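Local coordinates for hypothetical protein (Uncultured marine organism, PDB 2OD5) that is of unknown function but probably binds nucleic acid through a winged helix-turn-helix-like fold, at residues 55-67 against 77-89. Sequence-based numbering, arbitrary orientation. Where two conformers were deposited one is given.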
ATOM      1  N   LEU A  55      -2.179  -0.109  -5.188  1.00 29.27           N
ATOM      2  CA  LEU A  55      -0.915   0.480  -4.723  1.00 29.96           C
ATOM      3  C   LEU A  55       0.090   0.572  -5.853  1.00 31.21           C
ATOM      4  O   LEU A  55       0.791   1.580  -5.981  1.00 30.95           O
ATOM      5  CB  LEU A  55      -0.334  -0.352  -3.562  1.00 29.14           C
ATOM      6  CG  LEU A  55      -1.087  -0.310  -2.226  1.00 29.63           C
ATOM      7  CD1 LEU A  55      -0.550  -1.424  -1.273  1.00 29.06           C
ATOM      8  CD2 LEU A  55      -0.983   1.036  -1.582  1.00 29.97           C
ATOM      9  N   SER A  56       0.170  -0.474  -6.672  1.00 30.29           N
ATOM     10  CA  SER A  56       1.108  -0.490  -7.826  1.00 34.03           C
ATOM     11  C   SER A  56       0.737   0.525  -8.869  1.00 34.37           C
ATOM     12  O   SER A  56       1.621   1.214  -9.434  1.00 37.93           O
ATOM     13  CB  SER A  56       1.120  -1.870  -8.484  1.00 35.13           C
ATOM     14  OG  SER A  56       1.714  -2.794  -7.615  1.00 47.63           O
ATOM     15  N   LYS A  57      -0.559   0.645  -9.133  1.00 32.82           N
ATOM     16  CA  LYS A  57      -1.070   1.539 -10.168  0.50 34.88           C
ATOM     17  C   LYS A  57      -1.009   3.022  -9.775  1.00 33.98           C
ATOM     18  O   LYS A  57      -0.902   3.892 -10.633  1.00 32.95           O
ATOM     19  CB  LYS A  57      -2.509   1.162 -10.547  0.50 36.83           C
ATOM     20  CG  LYS A  57      -3.120   2.098 -11.583  0.50 39.09           C
ATOM     21  CD  LYS A  57      -4.345   1.545 -12.286  0.50 38.46           C
ATOM     22  CE  LYS A  57      -4.753   2.513 -13.399  0.50 43.16           C
ATOM     23  NZ  LYS A  57      -6.166   2.324 -13.815  0.50 51.49           N
ATOM     24  N   ASP A  58      -1.091   3.313  -8.484  1.00 32.03           N
ATOM     25  CA  ASP A  58      -1.061   4.693  -8.023  1.00 31.56           C
ATOM     26  C   ASP A  58       0.381   5.144  -7.982  1.00 29.92           C
ATOM     27  O   ASP A  58       1.143   4.703  -7.139  1.00 32.51           O
ATOM     28  CB  ASP A  58      -1.698   4.845  -6.647  1.00 30.76           C
ATOM     29  CG  ASP A  58      -1.818   6.293  -6.227  1.00 36.28           C
ATOM     30  OD1 ASP A  58      -1.033   7.139  -6.725  1.00 33.48           O
ATOM     31  OD2 ASP A  58      -2.694   6.624  -5.398  1.00 41.75           O
ATOM     32  N   LYS A  59       0.744   6.084  -8.845  1.00 28.30           N
ATOM     33  CA  LYS A  59       2.129   6.544  -8.913  1.00 28.13           C
ATOM     34  C   LYS A  59       2.597   7.410  -7.737  1.00 28.28           C
ATOM     35  O   LYS A  59       3.783   7.710  -7.610  1.00 29.89           O
ATOM     36  CB  LYS A  59       2.375   7.229 -10.272  1.00 30.23           C
ATOM     37  CG  LYS A  59       2.024   6.319 -11.512  1.00 36.34           C
ATOM     38  CD  LYS A  59       2.667   4.886 -11.466  1.00 41.32           C
ATOM     39  CE  LYS A  59       1.893   3.796 -12.286  1.00 48.18           C
ATOM     40  NZ  LYS A  59       2.319   2.327 -11.996  1.00 41.26           N
ATOM     41  N   ASP A  60       1.667   7.849  -6.904  1.00 25.84           N
ATOM     42  CA  ASP A  60       1.996   8.624  -5.704  1.00 29.45           C
ATOM     43  C   ASP A  60       2.403   7.738  -4.554  1.00 28.62           C
ATOM     44  O   ASP A  60       2.863   8.232  -3.536  1.00 28.35           O
ATOM     45  CB  ASP A  60       0.799   9.461  -5.236  1.00 30.59           C
ATOM     46  CG  ASP A  60       0.255  10.376  -6.297  1.00 31.71           C
ATOM     47  OD1 ASP A  60       0.939  10.705  -7.319  1.00 31.16           O
ATOM     48  OD2 ASP A  60      -0.902  10.814  -6.095  1.00 34.98           O
ATOM     49  N   ILE A  61       2.228   6.434  -4.712  1.00 30.71           N
ATOM     50  CA  ILE A  61       2.491   5.489  -3.633  1.00 32.89           C
ATOM     51  C   ILE A  61       3.495   4.503  -4.167  1.00 35.48           C
ATOM     52  O   ILE A  61       3.157   3.732  -5.081  1.00 37.34           O
ATOM     53  CB  ILE A  61       1.227   4.764  -3.181  1.00 31.23           C
ATOM     54  CG1 ILE A  61       0.182   5.705  -2.614  1.00 35.82           C
ATOM     55  CG2 ILE A  61       1.546   3.714  -2.026  1.00 31.76           C
ATOM     56  CD1 ILE A  61      -1.230   5.106  -2.610  1.00 38.02           C
ATOM     57  N   VAL A  62       4.712   4.541  -3.600  1.00 31.35           N
ATOM     58  CA  VAL A  62       5.864   3.800  -4.122  1.00 32.90           C
ATOM     59  C   VAL A  62       6.294   2.622  -3.229  1.00 30.67           C
ATOM     60  O   VAL A  62       6.207   2.695  -2.019  1.00 28.74           O
ATOM     61  CB  VAL A  62       7.066   4.688  -4.330  1.00 34.75           C
ATOM     62  CG1 VAL A  62       6.733   5.821  -5.334  1.00 37.42           C
ATOM     63  CG2 VAL A  62       7.557   5.277  -3.044  1.00 31.96           C
ATOM     64  N   LYS A  63       6.748   1.532  -3.840  1.00 30.30           N
ATOM     65  CA  LYS A  63       7.166   0.359  -3.059  1.00 30.74           C
ATOM     66  C   LYS A  63       8.596   0.563  -2.580  1.00 30.36           C
ATOM     67  O   LYS A  63       9.499   0.789  -3.402  1.00 33.61           O
ATOM     68  CB  LYS A  63       7.114  -0.882  -3.937  1.00 31.04           C
ATOM     69  CG  LYS A  63       7.178  -2.177  -3.155  1.00 31.91           C
ATOM     70  CD  LYS A  63       7.464  -3.348  -4.064  1.00 38.49           C
ATOM     71  CE  LYS A  63       6.249  -4.074  -4.533  1.00 50.79           C
ATOM     72  NZ  LYS A  63       5.671  -5.033  -3.589  1.00 48.06           N
ATOM     73  N   VAL A  64       8.808   0.526  -1.269  1.00 28.89           N
ATOM     74  CA  VAL A  64      10.106   0.823  -0.691  1.00 27.50           C
ATOM     75  C   VAL A  64      10.809  -0.391  -0.085  1.00 27.45           C
ATOM     76  O   VAL A  64      11.961  -0.303   0.300  1.00 28.23           O
ATOM     77  CB  VAL A  64      10.021   1.931   0.375  1.00 30.73           C
ATOM     78  CG1 VAL A  64       9.568   3.260  -0.292  1.00 30.15           C
ATOM     79  CG2 VAL A  64       9.104   1.563   1.487  1.00 30.90           C
ATOM     80  N   GLY A  65      10.113  -1.501  -0.027  1.00 27.98           N
ATOM     81  CA  GLY A  65      10.701  -2.730   0.489  1.00 28.73           C
ATOM     82  C   GLY A  65       9.817  -3.922   0.322  1.00 27.60           C
ATOM     83  O   GLY A  65       8.624  -3.800   0.051  1.00 27.16           O
ATOM     84  N   TYR A  66      10.430  -5.091   0.513  1.00 26.02           N
ATOM     85  CA  TYR A  66       9.823  -6.361   0.239  0.50 27.03           C
ATOM     86  C   TYR A  66      10.483  -7.434   1.118  1.00 25.87           C
ATOM     87  O   TYR A  66      11.712  -7.381   1.206  1.00 24.84           O
ATOM     88  CB  TYR A  66      10.166  -6.593  -1.235  0.50 27.48           C
ATOM     89  CG  TYR A  66       9.740  -7.874  -1.886  0.50 30.84           C
ATOM     90  CD1 TYR A  66      10.660  -8.877  -2.133  0.50 33.26           C
ATOM     91  CD2 TYR A  66       8.432  -8.054  -2.325  0.50 33.91           C
ATOM     92  CE1 TYR A  66      10.288 -10.047  -2.769  0.50 35.91           C
ATOM     93  CE2 TYR A  66       8.048  -9.230  -2.969  0.50 37.16           C
ATOM     94  CZ  TYR A  66       8.987 -10.212  -3.185  0.50 35.17           C
ATOM     95  OH  TYR A  66       8.633 -11.383  -3.801  0.50 42.04           O
ATOM     96  N   ILE A  67       9.703  -8.383   1.621  1.00 28.87           N
ATOM     97  CA  ILE A  67      10.183  -9.662   2.143  1.00 27.58           C
ATOM     98  C   ILE A  67       9.350 -10.734   1.484  1.00 27.56           C
ATOM     99  O   ILE A  67       8.127 -10.669   1.490  1.00 29.22           O
ATOM    100  CB  ILE A  67      10.010  -9.765   3.667  1.00 29.62           C
ATOM    101  CG1 ILE A  67      10.865  -8.719   4.379  1.00 33.80           C
ATOM    102  CG2 ILE A  67      10.430 -11.153   4.214  1.00 29.79           C
ATOM    103  CD1 ILE A  67      10.434  -8.511   5.803  1.00 36.31           C
ATOM    104  N   TYR A  77       4.695 -16.540   1.080  1.00 32.71           N
ATOM    105  CA  TYR A  77       3.971 -15.294   1.117  1.00 30.72           C
ATOM    106  C   TYR A  77       4.950 -14.140   0.969  1.00 28.87           C
ATOM    107  O   TYR A  77       6.165 -14.333   1.102  1.00 28.59           O
ATOM    108  CB  TYR A  77       3.199 -15.154   2.413  1.00 32.13           C
ATOM    109  CG  TYR A  77       4.020 -15.230   3.672  1.00 29.98           C
ATOM    110  CD1 TYR A  77       4.622 -14.112   4.213  1.00 34.71           C
ATOM    111  CD2 TYR A  77       4.157 -16.434   4.347  1.00 35.39           C
ATOM    112  CE1 TYR A  77       5.342 -14.198   5.387  1.00 35.71           C
ATOM    113  CE2 TYR A  77       4.888 -16.536   5.490  1.00 33.05           C
ATOM    114  CZ  TYR A  77       5.459 -15.423   6.022  1.00 33.83           C
ATOM    115  OH  TYR A  77       6.165 -15.594   7.182  1.00 41.52           O
ATOM    116  N   ASP A  78       4.418 -12.972   0.615  1.00 29.71           N
ATOM    117  CA  ASP A  78       5.210 -11.758   0.457  1.00 33.30           C
ATOM    118  C   ASP A  78       4.657 -10.706   1.389  1.00 33.95           C
ATOM    119  O   ASP A  78       3.471 -10.713   1.691  1.00 35.10           O
ATOM    120  CB  ASP A  78       5.042 -11.148  -0.948  1.00 38.18           C
ATOM    121  CG  ASP A  78       5.522 -12.033  -2.036  1.00 49.31           C
ATOM    122  OD1 ASP A  78       6.263 -12.992  -1.749  1.00 64.43           O
ATOM    123  OD2 ASP A  78       5.149 -11.764  -3.197  1.00 59.96           O
ATOM    124  N   ILE A  79       5.510  -9.782   1.823  1.00 31.08           N
ATOM    125  CA  ILE A  79       5.058  -8.619   2.568  1.00 34.00           C
ATOM    126  C   ILE A  79       5.732  -7.444   1.861  1.00 31.44           C
ATOM    127  O   ILE A  79       6.943  -7.454   1.700  1.00 31.62           O
ATOM    128  CB  ILE A  79       5.566  -8.604   4.038  1.00 38.04           C
ATOM    129  CG1 ILE A  79       5.384  -9.953   4.712  1.00 49.64           C
ATOM    130  CG2 ILE A  79       4.816  -7.507   4.826  1.00 44.09           C
ATOM    131  CD1 ILE A  79       6.647 -10.780   4.765  1.00 56.86           C
ATOM    132  N   CYS A  80       4.979  -6.445   1.448  1.00 31.02           N
ATOM    133  CA  CYS A  80       5.582  -5.284   0.773  1.00 29.71           C
ATOM    134  C   CYS A  80       5.382  -4.054   1.636  1.00 31.59           C
ATOM    135  O   CYS A  80       4.396  -3.957   2.387  1.00 30.35           O
ATOM    136  CB  CYS A  80       4.970  -5.080  -0.601  1.00 36.09           C
ATOM    137  SG  CYS A  80       5.293  -6.494  -1.719  1.00 39.41           S
ATOM    138  N   GLU A  81       6.330  -3.130   1.535  1.00 27.55           N
ATOM    139  CA  GLU A  81       6.323  -1.899   2.291  1.00 30.02           C
ATOM    140  C   GLU A  81       6.136  -0.763   1.303  1.00 30.11           C
ATOM    141  O   GLU A  81       6.795  -0.733   0.248  1.00 28.30           O
ATOM    142  CB  GLU A  81       7.669  -1.710   3.004  1.00 30.57           C
ATOM    143  CG  GLU A  81       7.952  -2.775   4.057  1.00 36.31           C
ATOM    144  CD  GLU A  81       9.420  -3.027   4.302  1.00 36.02           C
ATOM    145  OE1 GLU A  81      10.282  -2.257   3.843  1.00 40.63           O
ATOM    146  OE2 GLU A  81       9.711  -4.029   4.940  1.00 40.66           O
ATOM    147  N   TRP A  82       5.267   0.178   1.665  1.00 28.58           N
ATOM    148  CA  TRP A  82       4.896   1.273   0.783  1.00 26.52           C
ATOM    149  C   TRP A  82       5.004   2.618   1.479  1.00 27.60           C
ATOM    150  O   TRP A  82       4.756   2.723   2.677  1.00 28.58           O
ATOM    151  CB  TRP A  82       3.455   1.065   0.348  1.00 27.12           C
ATOM    152  CG  TRP A  82       3.171  -0.198  -0.290  1.00 28.25           C
ATOM    153  CD1 TRP A  82       2.803  -1.361   0.341  1.00 33.71           C
ATOM    154  CD2 TRP A  82       3.258  -0.507  -1.674  1.00 26.39           C
ATOM    155  NE1 TRP A  82       2.611  -2.354  -0.578  1.00 33.76           N
ATOM    156  CE2 TRP A  82       2.888  -1.865  -1.816  1.00 30.60           C
ATOM    157  CE3 TRP A  82       3.560   0.234  -2.816  1.00 33.77           C
ATOM    158  CZ2 TRP A  82       2.818  -2.483  -3.038  1.00 36.40           C
ATOM    159  CZ3 TRP A  82       3.483  -0.406  -4.044  1.00 35.49           C
ATOM    160  CH2 TRP A  82       3.143  -1.757  -4.122  1.00 30.74           C
ATOM    161  N   ALA A  83       5.304   3.660   0.706  1.00 27.97           N
ATOM    162  CA  ALA A  83       5.440   5.025   1.201  1.00 27.53           C
ATOM    163  C   ALA A  83       4.860   5.965   0.169  1.00 27.72           C
ATOM    164  O   ALA A  83       4.757   5.618  -1.007  1.00 28.70           O
ATOM    165  CB  ALA A  83       6.931   5.350   1.402  1.00 29.59           C
ATOM    166  N   THR A  84       4.525   7.179   0.564  1.00 27.47           N
ATOM    167  CA  THR A  84       4.189   8.161  -0.455  1.00 27.37           C
ATOM    168  C   THR A  84       5.462   8.600  -1.145  1.00 26.66           C
ATOM    169  O   THR A  84       6.532   8.644  -0.541  1.00 27.03           O
ATOM    170  CB  THR A  84       3.438   9.375   0.116  1.00 28.75           C
ATOM    171  OG1 THR A  84       4.332  10.168   0.903  1.00 28.45           O
ATOM    172  CG2 THR A  84       2.172   8.957   0.926  1.00 28.85           C
ATOM    173  N   ARG A  85       5.347   9.009  -2.399  1.00 26.76           N
ATOM    174  CA  ARG A  85       6.514   9.532  -3.127  1.00 26.34           C
ATOM    175  C   ARG A  85       7.112  10.748  -2.435  1.00 27.40           C
ATOM    176  O   ARG A  85       8.347  10.953  -2.417  1.00 27.39           O
ATOM    177  CB  ARG A  85       6.130   9.845  -4.568  1.00 25.13           C
ATOM    178  CG  ARG A  85       7.270  10.167  -5.463  1.00 27.75           C
ATOM    179  CD  ARG A  85       6.827  10.411  -6.867  1.00 28.67           C
ATOM    180  NE  ARG A  85       6.250   9.231  -7.501  1.00 29.54           N
ATOM    181  CZ  ARG A  85       6.954   8.299  -8.140  1.00 33.63           C
ATOM    182  NH1 ARG A  85       8.280   8.396  -8.253  1.00 33.40           N
ATOM    183  NH2 ARG A  85       6.337   7.270  -8.683  1.00 32.06           N
ATOM    184  N   ASN A  86       6.248  11.622  -1.921  1.00 25.90           N
ATOM    185  CA  ASN A  86       6.716  12.800  -1.215  1.00 26.16           C
ATOM    186  C   ASN A  86       7.451  12.461   0.078  1.00 26.76           C
ATOM    187  O   ASN A  86       8.462  13.112   0.420  1.00 28.61           O
ATOM    188  CB  ASN A  86       5.568  13.768  -0.944  1.00 26.39           C
ATOM    189  CG  ASN A  86       5.199  14.580  -2.145  1.00 27.32           C
ATOM    190  OD1 ASN A  86       6.054  15.125  -2.842  1.00 28.40           O
ATOM    191  ND2 ASN A  86       3.897  14.703  -2.378  1.00 28.89           N
ATOM    192  N   TRP A  87       6.991  11.444   0.784  1.00 29.41           N
ATOM    193  CA  TRP A  87       7.700  10.997   1.986  1.00 32.05           C
ATOM    194  C   TRP A  87       9.124  10.563   1.609  1.00 31.14           C
ATOM    195  O   TRP A  87      10.108  10.966   2.231  1.00 31.55           O
ATOM    196  CB  TRP A  87       6.964   9.843   2.659  1.00 31.48           C
ATOM    197  CG  TRP A  87       7.586   9.467   3.975  1.00 36.81           C
ATOM    198  CD1 TRP A  87       7.231   9.924   5.222  1.00 37.13           C
ATOM    199  CD2 TRP A  87       8.669   8.570   4.162  1.00 36.52           C
ATOM    200  NE1 TRP A  87       8.057   9.367   6.178  1.00 39.58           N
ATOM    201  CE2 TRP A  87       8.956   8.543   5.547  1.00 36.91           C
ATOM    202  CE3 TRP A  87       9.456   7.800   3.286  1.00 33.75           C
ATOM    203  CZ2 TRP A  87       9.988   7.790   6.066  1.00 40.42           C
ATOM    204  CZ3 TRP A  87      10.481   7.052   3.808  1.00 40.56           C
ATOM    205  CH2 TRP A  87      10.727   7.041   5.189  1.00 39.41           C
ATOM    206  N   VAL A  88       9.237   9.760   0.560  1.00 28.31           N
ATOM    207  CA  VAL A  88      10.541   9.329   0.104  1.00 29.91           C
ATOM    208  C   VAL A  88      11.400  10.503  -0.340  1.00 29.57           C
ATOM    209  O   VAL A  88      12.591  10.559  -0.024  1.00 32.31           O
ATOM    210  CB  VAL A  88      10.456   8.287  -1.039  1.00 29.97           C
ATOM    211  CG1 VAL A  88      11.858   7.826  -1.463  1.00 35.14           C
ATOM    212  CG2 VAL A  88       9.609   7.097  -0.609  1.00 31.37           C
ATOM    213  N   ALA A  89      10.820  11.456  -1.059  1.00 29.53           N
ATOM    214  CA  ALA A  89      11.584  12.609  -1.517  1.00 31.08           C
ATOM    215  C   ALA A  89      12.182  13.375  -0.331  1.00 31.92           C
ATOM    216  O   ALA A  89      13.308  13.893  -0.392  1.00 33.03           O
ATOM    217  CB  ALA A  89      10.691  13.536  -2.370  1.00 29.36           C
TER
HETATM  218  O   HOH W   1       3.264  11.521  -2.688  1.00 24.23           O
HETATM  219  O   HOH W   2      12.169  -0.385   3.230  1.00 55.77           O
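Val62 and Ala83, Gly65 and Glu81, and Ile67 and Ile79 are hydrogen-bonded pairs of an antiparallel beta hairpin, strands 61-71 and 75-84. With helix 48-57 leading into it, the hairpin resembles the wing of a winged helix-turn-helix domain. A classic beta bulge interrupts the ladder. Val64 N donates to Glu81 O at 2.8 Å, while the bond from Gly65 N to the same oxygen is weak. A water bridges Val64 O and Glu81 OE1 beside the bulge.

Apolar packing centres on Trp82. Leu55 CD1 sits over one face of the indole, 3.4 Å from Trp82 NE1. Lys63 CB lies over the opposite face, in CH-pi contact. NE1 itself is hydrogen-bonded to Thr31 OG1, and Ile34 also touches this side chain. An alanine in place of the tryptophan would probably open a gap between Leu55 and Lys63 and leave Thr31 without this donor. On the face that carries Val62 and Ala83, helix 85-91 packs against the sheet: Val88 CG2 lies 3.7 Å from Val62 CG2 and also meets Val64 CG1. Further along the hairpin, Cys80 SG lies at the edge of the Tyr66 ring, 3.6 Å from Tyr66 CD2.

Thr84, the N-cap residue of helix 85-91, accepts from Trp87 N through OG1. Polar contacts tie the start of this helix to the turn before strand 61-71. Arg85 N donates to Asp60 O. A bend at chi3 (-65°) turns the Arg85 guanidinium back toward the turn, with Val62 CG1 over one face, offset toward the rim. Arg85 NE and NH2 both grip Lys59 O, at 2.9 and 2.8 Å, with that oxygen close to the guanidinium plane.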